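Local coordinates for tannase (Lactobacillus plantarum, PDB 3WA7), which hydrolyses the galloyl ester bonds of tannins as a tannase (EC 3.1.1.20) with an alpha/beta-hydrolase fold, at residues A[205-210]-A[393-398]; A[351-356]-A[381-386]. All coordinates share one frame; numbering follows the deposited sequence.

Interaction 1. Residues A[205-210]-A[393-398]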
loop_
_atom_site.group_PDB
_atom_site.type_symbol
_atom_site.label_atom_id
_atom_site.label_comp_id
_atom_site.label_asym_id
_atom_site.label_seq_id
_atom_site.Cartn_x
_atom_site.Cartn_y
_atom_site.Cartn_z
ATOM N N PRO A 205 2.635 -2.907 0.200
ATOM C CA PRO A 205 2.394 -1.804 1.134
ATOM C C PRO A 205 3.656 -1.370 1.871
ATOM O O PRO A 205 4.242 -2.137 2.635
ATOM C CB PRO A 205 1.330 -2.368 2.074
ATOM C CG PRO A 205 1.635 -3.846 2.079
ATOM C CD PRO A 205 1.901 -4.117 0.611
ATOM N N ILE A 206 4.076 -0.136 1.622
ATOM C CA ILE A 206 5.260 0.406 2.269
ATOM C C ILE A 206 4.764 1.014 3.575
ATOM O O ILE A 206 4.433 2.197 3.639
ATOM C CB ILE A 206 5.921 1.482 1.387
ATOM C CG1 ILE A 206 6.267 0.885 0.019
ATOM C CG2 ILE A 206 7.179 2.015 2.061
ATOM C CD1 ILE A 206 7.313 -0.226 0.069
ATOM N N HIS A 207 4.695 0.173 4.605
ATOM C CA HIS A 207 4.199 0.575 5.917
ATOM C C HIS A 207 5.154 0.149 7.033
ATOM O O HIS A 207 6.240 -0.364 6.763
ATOM C CB HIS A 207 2.832 -0.064 6.158
ATOM C CG HIS A 207 2.896 -1.541 6.397
ATOM N ND1 HIS A 207 3.236 -2.445 5.412
ATOM C CD2 HIS A 207 2.711 -2.265 7.526
ATOM C CE1 HIS A 207 3.260 -3.663 5.927
ATOM N NE2 HIS A 207 2.945 -3.581 7.208
ATOM N N ASN A 208 4.734 0.346 8.283
ATOM C CA ASN A 208 5.558 -0.000 9.448
ATOM C C ASN A 208 6.901 0.707 9.258
ATOM O O ASN A 208 7.979 0.148 9.501
ATOM C CB ASN A 208 5.734 -1.525 9.525
ATOM C CG ASN A 208 6.263 -1.988 10.869
ATOM O OD1 ASN A 208 6.228 -1.248 11.851
ATOM N ND2 ASN A 208 6.745 -3.228 10.920
ATOM N N LEU A 209 6.809 1.964 8.832
ATOM C CA LEU A 209 7.971 2.790 8.533
ATOM C C LEU A 209 9.015 2.944 9.633
ATOM O O LEU A 209 10.213 2.962 9.345
ATOM C CB LEU A 209 7.499 4.175 8.064
ATOM C CG LEU A 209 6.475 4.149 6.922
ATOM C CD1 LEU A 209 6.044 5.572 6.594
ATOM C CD2 LEU A 209 7.073 3.466 5.687
ATOM N N GLU A 210 8.574 3.041 10.884
ATOM C CA GLU A 210 9.498 3.222 11.998
ATOM C C GLU A 210 10.321 1.971 12.309
ATOM O O GLU A 210 11.212 2.008 13.153
ATOM C CB GLU A 210 8.745 3.668 13.260
ATOM C CG GLU A 210 7.855 2.601 13.877
ATOM C CD GLU A 210 6.435 2.631 13.346
ATOM O OE1 GLU A 210 6.249 2.902 12.142
ATOM O OE2 GLU A 210 5.502 2.375 14.140
ATOM N N ALA A 393 -0.181 6.012 14.883
ATOM C CA ALA A 393 -1.483 6.170 14.250
ATOM C C ALA A 393 -1.518 5.796 12.769
ATOM O O ALA A 393 -2.548 5.332 12.274
ATOM C CB ALA A 393 -1.973 7.609 14.431
ATOM N N ILE A 394 -0.414 5.992 12.055
ATOM C CA ILE A 394 -0.416 5.659 10.633
ATOM C C ILE A 394 0.216 4.307 10.311
ATOM O O ILE A 394 0.463 3.993 9.147
ATOM C CB ILE A 394 0.265 6.752 9.771
ATOM C CG1 ILE A 394 1.758 6.833 10.080
ATOM C CG2 ILE A 394 -0.420 8.092 10.001
ATOM C CD1 ILE A 394 2.518 7.679 9.071
ATOM N N ASN A 395 0.467 3.511 11.345
ATOM C CA ASN A 395 1.035 2.178 11.162
ATOM C C ASN A 395 -0.133 1.195 11.291
ATOM O O ASN A 395 -0.738 1.079 12.355
ATOM C CB ASN A 395 2.080 1.887 12.247
ATOM C CG ASN A 395 2.819 0.575 12.014
ATOM O OD1 ASN A 395 2.344 -0.300 11.289
ATOM N ND2 ASN A 395 3.982 0.428 12.645
ATOM N N PRO A 396 -0.474 0.486 10.204
ATOM C CA PRO A 396 -1.583 -0.471 10.257
ATOM C C PRO A 396 -1.474 -1.470 11.413
ATOM O O PRO A 396 -2.476 -1.842 12.017
ATOM C CB PRO A 396 -1.510 -1.158 8.894
ATOM C CG PRO A 396 -0.978 -0.078 8.004
ATOM C CD PRO A 396 0.121 0.525 8.856
ATOM N N LEU A 397 -0.251 -1.892 11.717
ATOM C CA LEU A 397 -0.018 -2.863 12.781
ATOM C C LEU A 397 -0.515 -2.432 14.161
ATOM O O LEU A 397 -0.930 -3.270 14.962
ATOM C CB LEU A 397 1.476 -3.191 12.870
ATOM C CG LEU A 397 2.177 -3.706 11.610
ATOM C CD1 LEU A 397 3.609 -4.086 11.967
ATOM C CD2 LEU A 397 1.439 -4.909 11.037
ATOM N N SER A 398 -0.463 -1.132 14.436
ATOM C CA SER A 398 -0.889 -0.595 15.725
ATOM C C SER A 398 -2.303 -1.012 16.114
ATOM O O SER A 398 -2.593 -1.237 17.286
ATOM C CB SER A 398 -0.814 0.936 15.705
ATOM O OG SER A 398 0.515 1.375 15.503
HETATM O O HOH W 1 3.766 2.900 9.032
#
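N208 and N395 bring the two backbones closest, with CA atoms 5.3 Å apart. In this alpha/beta-hydrolase, 205-210 follows the sheet strand 199-203 and enters helix 209-220, while 393-398 spans the loop between helices 388-393 and 398-401. I206 centres an inverse gamma turn, and its backbone is bonded to S163, the probable nucleophile. A water accepts from L209 N and gives a weak bond to I394 O, bridging the two backbones.

The amide of N395 carries the polar contact. Its ND2 donates to N208 OD1 at 2.9 Å, from a position tilted off the N208 carbonyl plane; the two amide planes lie 41° apart. The same ND2 donates to E210 OE2 at 2.9 Å, nearly straight (163°) and from above the carboxylate plane. On the other branch, N395 OD1 accepts from L397 N and caps the turn into the next helix. CG of N395 is anti to the backbone N (chi1 -173°), which carries the amide across to N208. H211 also bonds N208 OD1, and Y268 bonds N208 ND2.

Carbon contacts complete the join. H207 CB rests 3.9 Å from P396 CD, and L397 CD2 lies at the edge of the H207 ring. That ring is fixed by H207 ND1 donating to P205 O at 3.0 Å. The L397 CD1 methyl lies against the N208 amide, 3.4 Å from N208 ND2.

Interaction 2. Residues A[351-356]-A[381-386]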
loop_
_atom_site.group_PDB
_atom_site.type_symbol
_atom_site.label_atom_id
_atom_site.label_comp_id
_atom_site.label_asym_id
_atom_site.label_seq_id
_atom_site.Cartn_x
_atom_site.Cartn_y
_atom_site.Cartn_z
ATOM N N LEU A 351 19.588 10.041 7.432
ATOM C CA LEU A 351 20.177 10.925 8.426
ATOM C C LEU A 351 20.094 12.393 8.034
ATOM O O LEU A 351 20.089 13.269 8.904
ATOM C CB LEU A 351 21.636 10.538 8.685
ATOM C CG LEU A 351 21.866 9.086 9.111
ATOM C CD1 LEU A 351 23.332 8.904 9.497
ATOM C CD2 LEU A 351 20.961 8.728 10.282
ATOM N N ASP A 352 20.029 12.661 6.733
ATOM C CA ASP A 352 19.945 14.036 6.254
ATOM C C ASP A 352 18.523 14.470 5.895
ATOM O O ASP A 352 18.333 15.524 5.288
ATOM C CB ASP A 352 20.870 14.252 5.047
ATOM C CG ASP A 352 20.565 13.316 3.891
ATOM O OD1 ASP A 352 19.517 12.637 3.915
ATOM O OD2 ASP A 352 21.379 13.269 2.943
ATOM N N LEU A 353 17.537 13.653 6.266
ATOM C CA LEU A 353 16.120 13.953 6.021
ATOM C C LEU A 353 15.694 14.042 4.555
ATOM O O LEU A 353 14.693 14.694 4.244
ATOM C CB LEU A 353 15.742 15.271 6.710
ATOM C CG LEU A 353 15.823 15.377 8.235
ATOM C CD1 LEU A 353 15.531 16.810 8.657
ATOM C CD2 LEU A 353 14.831 14.424 8.874
ATOM N N THR A 354 16.420 13.372 3.666
ATOM C CA THR A 354 16.121 13.433 2.236
ATOM C C THR A 354 15.193 12.379 1.627
ATOM O O THR A 354 14.930 12.421 0.427
ATOM C CB THR A 354 17.429 13.421 1.416
ATOM O OG1 THR A 354 18.199 12.263 1.761
ATOM C CG2 THR A 354 18.247 14.673 1.699
ATOM N N SER A 355 14.686 11.443 2.424
ATOM C CA SER A 355 13.817 10.406 1.863
ATOM C C SER A 355 12.363 10.848 1.758
ATOM O O SER A 355 11.968 11.862 2.332
ATOM C CB SER A 355 13.877 9.134 2.712
ATOM O OG SER A 355 12.896 9.180 3.734
ATOM N N PRO A 356 11.545 10.094 1.003
ATOM C CA PRO A 356 10.130 10.451 0.861
ATOM C C PRO A 356 9.448 10.366 2.223
ATOM O O PRO A 356 8.594 11.187 2.560
ATOM C CB PRO A 356 9.602 9.396 -0.107
ATOM C CG PRO A 356 10.795 9.111 -0.966
ATOM C CD PRO A 356 11.912 9.027 0.053
ATOM N N VAL A 381 21.868 16.649 10.090
ATOM C CA VAL A 381 21.314 17.987 9.892
ATOM C C VAL A 381 20.423 18.340 11.077
ATOM O O VAL A 381 20.008 17.457 11.827
ATOM C CB VAL A 381 20.461 18.067 8.601
ATOM C CG1 VAL A 381 21.304 17.690 7.391
ATOM C CG2 VAL A 381 19.247 17.146 8.715
ATOM N N THR A 382 20.140 19.627 11.257
ATOM C CA THR A 382 19.269 20.053 12.349
ATOM C C THR A 382 17.925 19.387 12.084
ATOM O O THR A 382 17.382 19.508 10.985
ATOM C CB THR A 382 19.088 21.585 12.362
ATOM O OG1 THR A 382 20.364 22.212 12.530
ATOM C CG2 THR A 382 18.174 22.004 13.503
ATOM N N ALA A 383 17.386 18.685 13.075
ATOM C CA ALA A 383 16.122 17.990 12.867
ATOM C C ALA A 383 15.303 17.700 14.117
ATOM O O ALA A 383 15.814 17.710 15.239
ATOM C CB ALA A 383 16.386 16.687 12.125
ATOM N N GLN A 384 14.019 17.433 13.893
ATOM C CA GLN A 384 13.078 17.103 14.954
ATOM C C GLN A 384 12.621 15.668 14.740
ATOM O O GLN A 384 12.661 15.158 13.620
ATOM C CB GLN A 384 11.842 18.002 14.893
ATOM C CG GLN A 384 12.081 19.484 15.095
ATOM C CD GLN A 384 10.793 20.276 14.962
ATOM O OE1 GLN A 384 9.829 20.040 15.691
ATOM N NE2 GLN A 384 10.765 21.213 14.022
ATOM N N LEU A 385 12.181 15.027 15.817
ATOM C CA LEU A 385 11.679 13.659 15.753
ATOM C C LEU A 385 10.155 13.754 15.742
ATOM O O LEU A 385 9.562 14.424 16.587
ATOM C CB LEU A 385 12.153 12.863 16.977
ATOM C CG LEU A 385 11.638 11.434 17.178
ATOM C CD1 LEU A 385 12.090 10.532 16.036
ATOM C CD2 LEU A 385 12.160 10.905 18.505
ATOM N N ALA A 386 9.521 13.092 14.779
ATOM C CA ALA A 386 8.066 13.126 14.671
ATOM C C ALA A 386 7.365 12.579 15.914
ATOM O O ALA A 386 7.900 11.725 16.627
ATOM C CB ALA A 386 7.621 12.349 13.436
#
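V381 and L353 meet where two irregular loops pass each other, and an Asx turn at D352 shapes the first. Segment 351-356 leads into helix 356-360 of the alpha/beta-hydrolase chain; 381-386 leads into helix 388-393. The contact is apolar and lies at the surface.

L353 reaches across with one branch. Its CG is anti to the carbonyl carbon (chi1 -63°), and the extended chain brings CD1 against two methyl groups of the other loop. L353 CD1 lies 3.6 Å from A383 CB and 3.7 Å from V381 CG2. The side chains of L353 and V381 run obliquely to each other. L353 also touches H370, as does A383.

V381 CG2 packs on L353, with L353 CG 3.9 Å away, and also lies over the 351-352 backbone. V381 CG1 meets D352 CA and CB, 4.2 Å from D352 CB.

The carboxylate of D352 is turned to its own loop. With chi1 at 58°, CG lies between the backbone N and the carbonyl carbon, and OD1 can take two bonds from T354. T354 N closes the Asx turn from above the carboxylate plane. T354 OG1 donates to D352 OD1 at 2.6 Å, on the syn side but 32° out of the carboxylate plane. Both donors come from the same face. An alanine here would keep CB beside V381, but T354 N and OG1 would probably lose their shared acceptor and the turn presenting L353 would be less firmly held.

Further along, S355 is the N-cap of helix 356-360: its OG accepts from N358 N.

How the interactions relate
Interaction 1 is buried, its centre about 10 Å from the centre of the chain, against about 23 Å for interaction 2, which is at the surface. The two centres are 18 Å apart. The nearest atoms of the two stay about 7 Å apart, so they do not touch. Both segments of interaction 2 fall within the long sequence span between those of interaction 1. Shared helices connect them: 356-360 starts in interaction 2 and is touched by L209 of interaction 1, and 388-393 runs from just after 381-386 to A393. Their chemistry differs. The core contact is centred on a polar amide with two acceptors; the surface contact is methyl against methyl, with its carboxylate bonded inside its own loop.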